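Beta-agarase D (Zobellia galactanivorans, PDB 4ASM) hydrolyses the beta-1,4-galactosidic linkages of agarose at random with retention of anomeric configuration, through its GH16 catalytic domain, the part of the protein described here. Local coordinates at residues A[83-88]-A[92-97]; A[35-40]-A[54-59]. All coordinates share one frame; numbering follows the deposited sequence.

Contact 1: A[83-88]-A[92-97]; sequences HVAVSG and NIWASR
Ser96 OG is held by two groups: it lies 2.7 Å from His83 NE2 in a nearly straight hydrogen bond, and Arg119 of the neighbouring strand 112-125 binds the same oxygen through its NE. The hydroxyl meets the imidazole at its edge, close to the ring plane, so the bond and the stack on the ring face do not compete. That stack is with Trp94. Its five-membered ring lies offset over the imidazole, centroids 4.3 Å apart and planes inclined by 21°, with NE1 above the middle of the histidine ring. The indole reaches back over its partner because Trp94 CG sits between its own backbone N and carbonyl carbon (chi1 64°). The six-membered ring thereby covers the main chain: His83 CA points into its face, 3.7 Å from the centroid, as a CH-pi contact. Farther along, Ala85 CB touches the indole edge at CZ3.

Beneath the indole run the antiparallel backbones. Ala85 and Asn92 form a hydrogen-bonded pair, with Asn92 N to Ala85 O at 2.7 Å and Ala85 N to Asn92 O at 3.0 Å, whereas Trp94 N makes a longer bond of 3.3 Å to His83 O. Val84 and Ile93 form the adjoining non-hydrogen-bonded pair and project from the face opposite Ala85 and Asn92, where Val84 also packs on Ile123 and Phe48. Toward the turn, a water links Ser87 O to Asn92 ND2, while Asn92 OD1 is bound by Asn350 ND2. The whole is a beta hairpin of strands 84-87 and 90-96 in the GH16 catalytic domain, and residues 83-88, which carry its first strand, belong to a segment that probably binds substrate, as in related enzymes.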
ATOM      1  N   HIS A  83       0.441  -6.735 -18.400  1.00  6.30           N
ATOM      2  CA  HIS A  83      -0.652  -5.958 -17.774  1.00  6.49           C
ATOM      3  C   HIS A  83      -0.158  -4.625 -17.198  1.00  6.37           C
ATOM      4  O   HIS A  83      -0.689  -4.122 -16.215  1.00  6.03           O
ATOM      5  CB  HIS A  83      -1.371  -6.812 -16.710  1.00  6.16           C
ATOM      6  CG  HIS A  83      -2.344  -7.790 -17.288  1.00  5.89           C
ATOM      7  ND1 HIS A  83      -2.079  -8.523 -18.430  1.00  7.77           N
ATOM      8  CD2 HIS A  83      -3.614  -8.090 -16.928  1.00  5.08           C
ATOM      9  CE1 HIS A  83      -3.137  -9.265 -18.720  1.00  8.26           C
ATOM     10  NE2 HIS A  83      -4.079  -9.023 -17.825  1.00  7.49           N
ATOM     11  N   VAL A  84       0.840  -4.043 -17.862  1.00  6.80           N
ATOM     12  CA  VAL A  84       1.497  -2.805 -17.461  1.00  6.71           C
ATOM     13  C   VAL A  84       1.758  -2.022 -18.736  1.00  7.42           C
ATOM     14  O   VAL A  84       2.276  -2.573 -19.700  1.00  7.36           O
ATOM     15  CB  VAL A  84       2.889  -3.101 -16.831  1.00  7.39           C
ATOM     16  CG1 VAL A  84       3.633  -1.801 -16.545  1.00  6.51           C
ATOM     17  CG2 VAL A  84       2.759  -3.959 -15.563  1.00  7.13           C
ATOM     18  N   ALA A  85       1.362  -0.754 -18.745  1.00  7.03           N
ATOM     19  CA  ALA A  85       1.697   0.134 -19.872  1.00  7.63           C
ATOM     20  C   ALA A  85       1.778   1.574 -19.372  1.00  7.38           C
ATOM     21  O   ALA A  85       1.296   1.903 -18.282  1.00  7.00           O
ATOM     22  CB  ALA A  85       0.643   0.022 -20.957  1.00  7.25           C
ATOM     23  N   VAL A  86       2.404   2.439 -20.165  1.00  7.96           N
ATOM     24  CA  VAL A  86       2.345   3.868 -19.887  1.00  7.99           C
ATOM     25  C   VAL A  86       1.822   4.503 -21.162  1.00  9.21           C
ATOM     26  O   VAL A  86       2.368   4.256 -22.236  1.00  9.73           O
ATOM     27  CB  VAL A  86       3.715   4.458 -19.462  1.00  7.39           C
ATOM     28  CG1 VAL A  86       3.607   5.942 -19.098  1.00  8.35           C
ATOM     29  CG2 VAL A  86       4.260   3.662 -18.277  1.00  7.43           C
ATOM     30  N   SER A  87       0.749   5.287 -21.033  1.00  9.45           N
ATOM     31  CA  SER A  87       0.138   5.978 -22.181  1.00 10.76           C
ATOM     32  C   SER A  87      -0.922   6.945 -21.714  1.00 10.49           C
ATOM     33  O   SER A  87      -1.506   6.773 -20.641  1.00 10.84           O
ATOM     34  CB  SER A  87      -0.461   4.994 -23.202  1.00 11.78           C
ATOM     35  OG  SER A  87      -1.482   4.222 -22.609  1.00 15.34           O
ATOM     36  N   GLY A  88      -1.142   8.003 -22.499  1.00 10.23           N
ATOM     37  CA  GLY A  88      -2.223   8.951 -22.196  1.00 11.02           C
ATOM     38  C   GLY A  88      -1.956   9.769 -20.953  1.00 10.20           C
ATOM     39  O   GLY A  88      -2.872  10.362 -20.377  1.00 12.28           O
ATOM     40  N   ASN A  92      -0.678   2.639 -16.535  1.00  5.99           N
ATOM     41  CA  ASN A  92      -1.862   1.791 -16.567  1.00  6.32           C
ATOM     42  C   ASN A  92      -1.445   0.431 -16.019  1.00  6.29           C
ATOM     43  O   ASN A  92      -0.499  -0.173 -16.525  1.00  6.73           O
ATOM     44  CB  ASN A  92      -2.345   1.567 -18.017  1.00  6.03           C
ATOM     45  CG  ASN A  92      -3.022   2.799 -18.646  1.00  9.09           C
ATOM     46  OD1 ASN A  92      -4.174   2.714 -19.064  1.00 10.81           O
ATOM     47  ND2 ASN A  92      -2.302   3.915 -18.751  1.00 11.95           N
ATOM     48  N   ILE A  93      -2.129  -0.041 -14.974  1.00  5.79           N
ATOM     49  CA  ILE A  93      -1.922  -1.407 -14.473  1.00  6.75           C
ATOM     50  C   ILE A  93      -3.299  -2.013 -14.321  1.00  6.34           C
ATOM     51  O   ILE A  93      -4.122  -1.487 -13.578  1.00  6.33           O
ATOM     52  CB  ILE A  93      -1.153  -1.416 -13.130  1.00  6.49           C
ATOM     53  CG1 ILE A  93       0.300  -1.033 -13.387  1.00  8.80           C
ATOM     54  CG2 ILE A  93      -1.169  -2.821 -12.494  1.00  7.99           C
ATOM     55  CD1 ILE A  93       1.174  -0.986 -12.132  1.00 10.21           C
ATOM     56  N   TRP A  94      -3.565  -3.107 -15.022  1.00  5.89           N
ATOM     57  CA  TRP A  94      -4.921  -3.643 -15.027  1.00  6.34           C
ATOM     58  C   TRP A  94      -4.992  -5.105 -14.662  1.00  6.13           C
ATOM     59  O   TRP A  94      -3.971  -5.761 -14.444  1.00  7.00           O
ATOM     60  CB  TRP A  94      -5.597  -3.387 -16.379  1.00  6.34           C
ATOM     61  CG  TRP A  94      -4.987  -4.058 -17.557  1.00  7.58           C
ATOM     62  CD1 TRP A  94      -5.394  -5.229 -18.124  1.00  8.66           C
ATOM     63  CD2 TRP A  94      -3.893  -3.579 -18.346  1.00  7.80           C
ATOM     64  NE1 TRP A  94      -4.622  -5.517 -19.235  1.00  8.98           N
ATOM     65  CE2 TRP A  94      -3.689  -4.521 -19.385  1.00  8.26           C
ATOM     66  CE3 TRP A  94      -3.068  -2.443 -18.282  1.00  7.94           C
ATOM     67  CZ2 TRP A  94      -2.680  -4.375 -20.338  1.00  7.99           C
ATOM     68  CZ3 TRP A  94      -2.049  -2.304 -19.239  1.00  8.01           C
ATOM     69  CH2 TRP A  94      -1.878  -3.266 -20.254  1.00  8.16           C
ATOM     70  N   ALA A  95      -6.229  -5.587 -14.582  1.00  6.03           N
ATOM     71  CA  ALA A  95      -6.516  -6.973 -14.290  1.00  6.45           C
ATOM     72  C   ALA A  95      -7.399  -7.540 -15.383  1.00  7.18           C
ATOM     73  O   ALA A  95      -8.168  -6.798 -16.011  1.00  7.43           O
ATOM     74  CB  ALA A  95      -7.228  -7.060 -12.950  1.00  7.11           C
ATOM     75  N   SER A  96      -7.291  -8.852 -15.582  1.00  6.45           N
ATOM     76  CA  SER A  96      -8.162  -9.566 -16.513  1.00  6.56           C
ATOM     77  C   SER A  96      -8.270 -11.017 -16.072  1.00  7.01           C
ATOM     78  O   SER A  96      -7.536 -11.454 -15.179  1.00  7.32           O
ATOM     79  CB  SER A  96      -7.605  -9.505 -17.942  1.00  7.18           C
ATOM     80  OG  SER A  96      -6.425 -10.303 -18.046  1.00  6.51           O
ATOM     81  N   ARG A  97      -9.185 -11.763 -16.693  1.00  7.31           N
ATOM     82  CA  ARG A  97      -9.283 -13.192 -16.437  1.00  8.02           C
ATOM     83  C   ARG A  97      -9.345 -13.953 -17.748  1.00  7.60           C
ATOM     84  O   ARG A  97      -9.957 -13.487 -18.722  1.00  8.76           O
ATOM     85  CB  ARG A  97     -10.537 -13.507 -15.616  1.00  8.34           C
ATOM     86  CG  ARG A  97     -10.550 -12.901 -14.221  1.00 10.04           C
ATOM     87  CD  ARG A  97     -11.099 -13.905 -13.224  1.00 12.25           C
ATOM     88  NE  ARG A  97     -11.142 -13.414 -11.848  1.00 12.61           N
ATOM     89  CZ  ARG A  97     -12.189 -12.816 -11.301  1.00 12.07           C
ATOM     90  NH1 ARG A  97     -13.291 -12.590 -12.017  1.00 11.89           N
ATOM     91  NH2 ARG A  97     -12.139 -12.451 -10.028  1.00 11.48           N
TER
HETATM   92  O   HOH W   1      -3.930   6.502 -19.588  1.00 15.40           O

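Contact 2: A[35-40]-A[54-59]; sequences FNYTFN and MKWYNK. With CA (calcium ion), chain B.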
ATOM      1  N   PHE A  35       4.935   9.914 -15.914  1.00  7.58           N
ATOM      2  CA  PHE A  35       4.290   8.941 -16.814  1.00  8.34           C
ATOM      3  C   PHE A  35       3.687   9.536 -18.090  1.00  9.44           C
ATOM      4  O   PHE A  35       2.600   9.140 -18.499  1.00  9.60           O
ATOM      5  CB  PHE A  35       3.186   8.164 -16.066  1.00  8.42           C
ATOM      6  CG  PHE A  35       3.698   7.316 -14.923  1.00  6.97           C
ATOM      7  CD1 PHE A  35       4.589   6.283 -15.176  1.00  8.08           C
ATOM      8  CD2 PHE A  35       3.253   7.512 -13.606  1.00  6.37           C
ATOM      9  CE1 PHE A  35       5.060   5.473 -14.148  1.00  8.69           C
ATOM     10  CE2 PHE A  35       3.717   6.694 -12.569  1.00  7.12           C
ATOM     11  CZ  PHE A  35       4.618   5.687 -12.834  1.00  7.37           C
ATOM     12  N   ASN A  36       4.419  10.437 -18.748  1.00 10.91           N
ATOM     13  CA  ASN A  36       3.846  11.134 -19.912  1.00 11.85           C
ATOM     14  C   ASN A  36       4.355  10.618 -21.264  1.00 13.05           C
ATOM     15  O   ASN A  36       3.976  11.118 -22.338  1.00 14.20           O
ATOM     16  CB  ASN A  36       3.974  12.642 -19.724  1.00 11.76           C
ATOM     17  CG  ASN A  36       3.104  13.145 -18.572  1.00 11.16           C
ATOM     18  OD1 ASN A  36       2.085  12.510 -18.226  1.00 11.55           O
ATOM     19  ND2 ASN A  36       3.501  14.251 -17.961  1.00 11.85           N
ATOM     20  N   TYR A  37       5.132   9.554 -21.181  1.00 11.13           N
ATOM     21  CA  TYR A  37       5.747   8.897 -22.316  1.00 11.44           C
ATOM     22  C   TYR A  37       4.926   7.682 -22.722  1.00 11.85           C
ATOM     23  O   TYR A  37       3.882   7.384 -22.114  1.00 12.25           O
ATOM     24  CB  TYR A  37       7.182   8.500 -21.935  1.00 10.48           C
ATOM     25  CG  TYR A  37       7.297   7.681 -20.652  1.00  9.77           C
ATOM     26  CD1 TYR A  37       7.374   8.309 -19.403  1.00  8.44           C
ATOM     27  CD2 TYR A  37       7.325   6.292 -20.699  1.00  9.08           C
ATOM     28  CE1 TYR A  37       7.474   7.549 -18.227  1.00  8.75           C
ATOM     29  CE2 TYR A  37       7.404   5.536 -19.542  1.00  8.71           C
ATOM     30  CZ  TYR A  37       7.495   6.177 -18.320  1.00  9.23           C
ATOM     31  OH  TYR A  37       7.590   5.407 -17.172  1.00  8.87           O
ATOM     32  N   THR A  38       5.389   6.982 -23.755  1.00 12.66           N
ATOM     33  CA  THR A  38       4.763   5.757 -24.202  1.00 13.67           C
ATOM     34  C   THR A  38       5.610   4.563 -23.797  1.00 13.80           C
ATOM     35  O   THR A  38       6.818   4.534 -24.039  1.00 15.27           O
ATOM     36  CB  THR A  38       4.520   5.779 -25.744  1.00 13.87           C
ATOM     37  OG1 THR A  38       3.577   6.816 -26.046  1.00 17.83           O
ATOM     38  CG2 THR A  38       3.975   4.438 -26.239  1.00 16.09           C
ATOM     39  N   PHE A  39       4.977   3.610 -23.114  1.00 12.25           N
ATOM     40  CA  PHE A  39       5.531   2.289 -22.917  1.00 11.43           C
ATOM     41  C   PHE A  39       4.429   1.318 -23.314  1.00 11.63           C
ATOM     42  O   PHE A  39       3.399   1.228 -22.633  1.00 11.50           O
ATOM     43  CB  PHE A  39       5.970   2.062 -21.462  1.00 11.03           C
ATOM     44  CG  PHE A  39       6.269   0.617 -21.148  1.00 10.26           C
ATOM     45  CD1 PHE A  39       7.212  -0.090 -21.884  1.00 10.34           C
ATOM     46  CD2 PHE A  39       5.592  -0.041 -20.124  1.00  8.01           C
ATOM     47  CE1 PHE A  39       7.476  -1.429 -21.623  1.00  7.59           C
ATOM     48  CE2 PHE A  39       5.829  -1.387 -19.856  1.00  8.24           C
ATOM     49  CZ  PHE A  39       6.788  -2.088 -20.605  1.00 10.49           C
ATOM     50  N   ASN A  40       4.607   0.626 -24.436  1.00 12.22           N
ATOM     51  CA  ASN A  40       3.615  -0.344 -24.867  1.00 12.58           C
ATOM     52  C   ASN A  40       3.792  -1.657 -24.112  1.00 11.93           C
ATOM     53  O   ASN A  40       4.925  -2.078 -23.858  1.00 11.67           O
ATOM     54  CB  ASN A  40       3.642  -0.572 -26.387  1.00 14.39           C
ATOM     55  CG  ASN A  40       3.081   0.609 -27.165  1.00 16.94           C
ATOM     56  OD1 ASN A  40       3.847   1.396 -27.717  1.00 24.62           O
ATOM     57  ND2 ASN A  40       1.749   0.745 -27.203  1.00 19.13           N
ATOM     58  N   MET A  54      15.699   4.282 -17.436  1.00 19.09           N
ATOM     59  CA  MET A  54      15.095   3.077 -16.900  1.00 17.95           C
ATOM     60  C   MET A  54      14.635   3.456 -15.507  1.00 15.10           C
ATOM     61  O   MET A  54      15.456   3.579 -14.598  1.00 15.80           O
ATOM     62  CB  MET A  54      16.127   1.962 -16.788  1.00 18.53           C
ATOM     63  CG  MET A  54      16.850   1.644 -18.066  1.00 19.77           C
ATOM     64  SD  MET A  54      18.455   0.884 -17.708  1.00 22.07           S
ATOM     65  CE  MET A  54      18.765   0.137 -19.317  1.00 21.75           C
ATOM     66  N   LYS A  55      13.332   3.649 -15.326  1.00 10.62           N
ATOM     67  CA  LYS A  55      12.827   3.989 -14.002  1.00  8.25           C
ATOM     68  C   LYS A  55      12.114   2.826 -13.327  1.00  7.08           C
ATOM     69  O   LYS A  55      11.997   2.818 -12.108  1.00  6.90           O
ATOM     70  CB  LYS A  55      11.854   5.164 -14.091  1.00  8.20           C
ATOM     71  CG  LYS A  55      12.516   6.484 -14.392  1.00  8.16           C
ATOM     72  CD  LYS A  55      11.516   7.613 -14.360  1.00  8.96           C
ATOM     73  CE  LYS A  55      12.188   8.939 -14.686  1.00 10.23           C
ATOM     74  NZ  LYS A  55      12.876   9.464 -13.478  1.00 10.38           N
ATOM     75  N   TRP A  56      11.595   1.896 -14.117  1.00  6.53           N
ATOM     76  CA  TRP A  56      10.808   0.782 -13.616  1.00  6.53           C
ATOM     77  C   TRP A  56      11.136  -0.485 -14.372  1.00  7.12           C
ATOM     78  O   TRP A  56      11.670  -0.424 -15.490  1.00  6.95           O
ATOM     79  CB  TRP A  56       9.299   1.030 -13.824  1.00  6.45           C
ATOM     80  CG  TRP A  56       8.790   2.338 -13.309  1.00  5.21           C
ATOM     81  CD1 TRP A  56       8.762   3.517 -13.977  1.00  5.22           C
ATOM     82  CD2 TRP A  56       8.221   2.594 -12.015  1.00  4.96           C
ATOM     83  NE1 TRP A  56       8.216   4.499 -13.195  1.00  6.93           N
ATOM     84  CE2 TRP A  56       7.882   3.965 -11.978  1.00  6.25           C
ATOM     85  CE3 TRP A  56       7.945   1.792 -10.889  1.00  6.00           C
ATOM     86  CZ2 TRP A  56       7.298   4.574 -10.850  1.00  6.61           C
ATOM     87  CZ3 TRP A  56       7.372   2.390  -9.766  1.00  6.10           C
ATOM     88  CH2 TRP A  56       7.045   3.775  -9.754  1.00  5.29           C
ATOM     89  N   TYR A  57      10.779  -1.624 -13.795  1.00  6.44           N
ATOM     90  CA  TYR A  57      10.586  -2.848 -14.579  1.00  6.20           C
ATOM     91  C   TYR A  57       9.209  -3.447 -14.300  1.00  6.34           C
ATOM     92  O   TYR A  57       8.620  -3.227 -13.226  1.00  6.42           O
ATOM     93  CB  TYR A  57      11.724  -3.870 -14.423  1.00  6.86           C
ATOM     94  CG  TYR A  57      12.108  -4.234 -13.013  1.00  5.62           C
ATOM     95  CD1 TYR A  57      13.079  -3.512 -12.331  1.00  6.43           C
ATOM     96  CD2 TYR A  57      11.516  -5.320 -12.364  1.00  5.61           C
ATOM     97  CE1 TYR A  57      13.455  -3.859 -11.035  1.00  6.77           C
ATOM     98  CE2 TYR A  57      11.884  -5.670 -11.069  1.00  6.17           C
ATOM     99  CZ  TYR A  57      12.848  -4.935 -10.412  1.00  7.48           C
ATOM    100  OH  TYR A  57      13.203  -5.288  -9.119  1.00  7.62           O
ATOM    101  N   ASN A  58       8.698  -4.189 -15.281  1.00  6.67           N
ATOM    102  CA  ASN A  58       7.322  -4.681 -15.268  1.00  6.92           C
ATOM    103  C   ASN A  58       7.149  -6.002 -14.532  1.00  6.57           C
ATOM    104  O   ASN A  58       6.383  -6.885 -14.970  1.00  7.07           O
ATOM    105  CB  ASN A  58       6.739  -4.737 -16.699  1.00  6.38           C
ATOM    106  CG  ASN A  58       7.524  -5.665 -17.633  1.00  7.44           C
ATOM    107  OD1 ASN A  58       8.632  -6.118 -17.305  1.00  7.83           O
ATOM    108  ND2 ASN A  58       6.945  -5.952 -18.804  1.00  8.54           N
ATOM    109  N   LYS A  59       7.814  -6.116 -13.379  1.00  7.01           N
ATOM    110  CA  LYS A  59       7.734  -7.323 -12.582  1.00  7.30           C
ATOM    111  C   LYS A  59       7.833  -6.979 -11.099  1.00  6.86           C
ATOM    112  O   LYS A  59       8.349  -5.934 -10.741  1.00  7.12           O
ATOM    113  CB  LYS A  59       8.859  -8.298 -13.012  1.00  7.64           C
ATOM    114  CG  LYS A  59       8.822  -9.672 -12.368  1.00  8.33           C
ATOM    115  CD  LYS A  59       9.875 -10.557 -13.047  1.00  8.71           C
ATOM    116  CE  LYS A  59       9.943 -11.923 -12.389  1.00 12.06           C
ATOM    117  NZ  LYS A  59      10.717 -12.885 -13.246  1.00 15.27           N
TER
HETATM  118 CA    CA B1359       1.013  12.177 -16.005  1.00  8.99          CA
HETATM  119  O   HOH W   2      -0.561  13.368 -17.416  1.00 13.14           O
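Residues 35-40 run as an irregular loop past 54-59, with CA atoms still 10.3 Å apart at Phe35 and Lys55, so side chains bridge the gap; within 54-59, Lys55 and Trp56 together face Phe48 in a classic beta bulge at the start of strand 56-57. The main meeting is between Phe35 and Trp56. Their rings are near parallel, 28° between planes, but slid so far apart that they barely overlap, and Phe35 CZ comes to 3.5 Å from Trp56 CZ2. Trp56 CG stands anti to its carbonyl carbon (chi1 -52°), which carries the indole toward the loop. There Asp33 OD2 accepts hydrogen bonds from both Trp56 NE1 and Tyr37 OH, fastening the two aromatic residues to one carboxylate. A leucine at Trp56 would probably leave that carboxylate without its indole mate and open a gap beside the Phe35 ring. At the other end of the loop, Asn58 ND2 approaches the edge of the Phe39 ring at CZ, 4.3 Å away. Between the aromatic residues of the loop, Asn36 turns to the calcium ion, which its OD1 binds at 2.5 Å, with a water at 2.4 Å from the metal.

In the fold
The two contacts illustrate how a hairpin and a loop can be joined through one strand: their centres lie 11 Å apart, and strand 84-87 of contact 1 is flanked by the loop of contact 2. Val86 O and Phe39 N, 2.8 Å apart, make a probable hydrogen bond between them, while Val86 CG1 packs 3.4 Å from Phe35 O. The calcium ion joins them again, since Gly89, in the hairpin turn, and Asn36 both bind it, along with Asp9, Asp34 and Asp354. Toward the probable substrate site, the side chain of Ile93 is about 9 Å from that of Glu326, and that of Asn58 about 4 Å from that of Gln81, two residues that probably bind substrate, as in related enzymes.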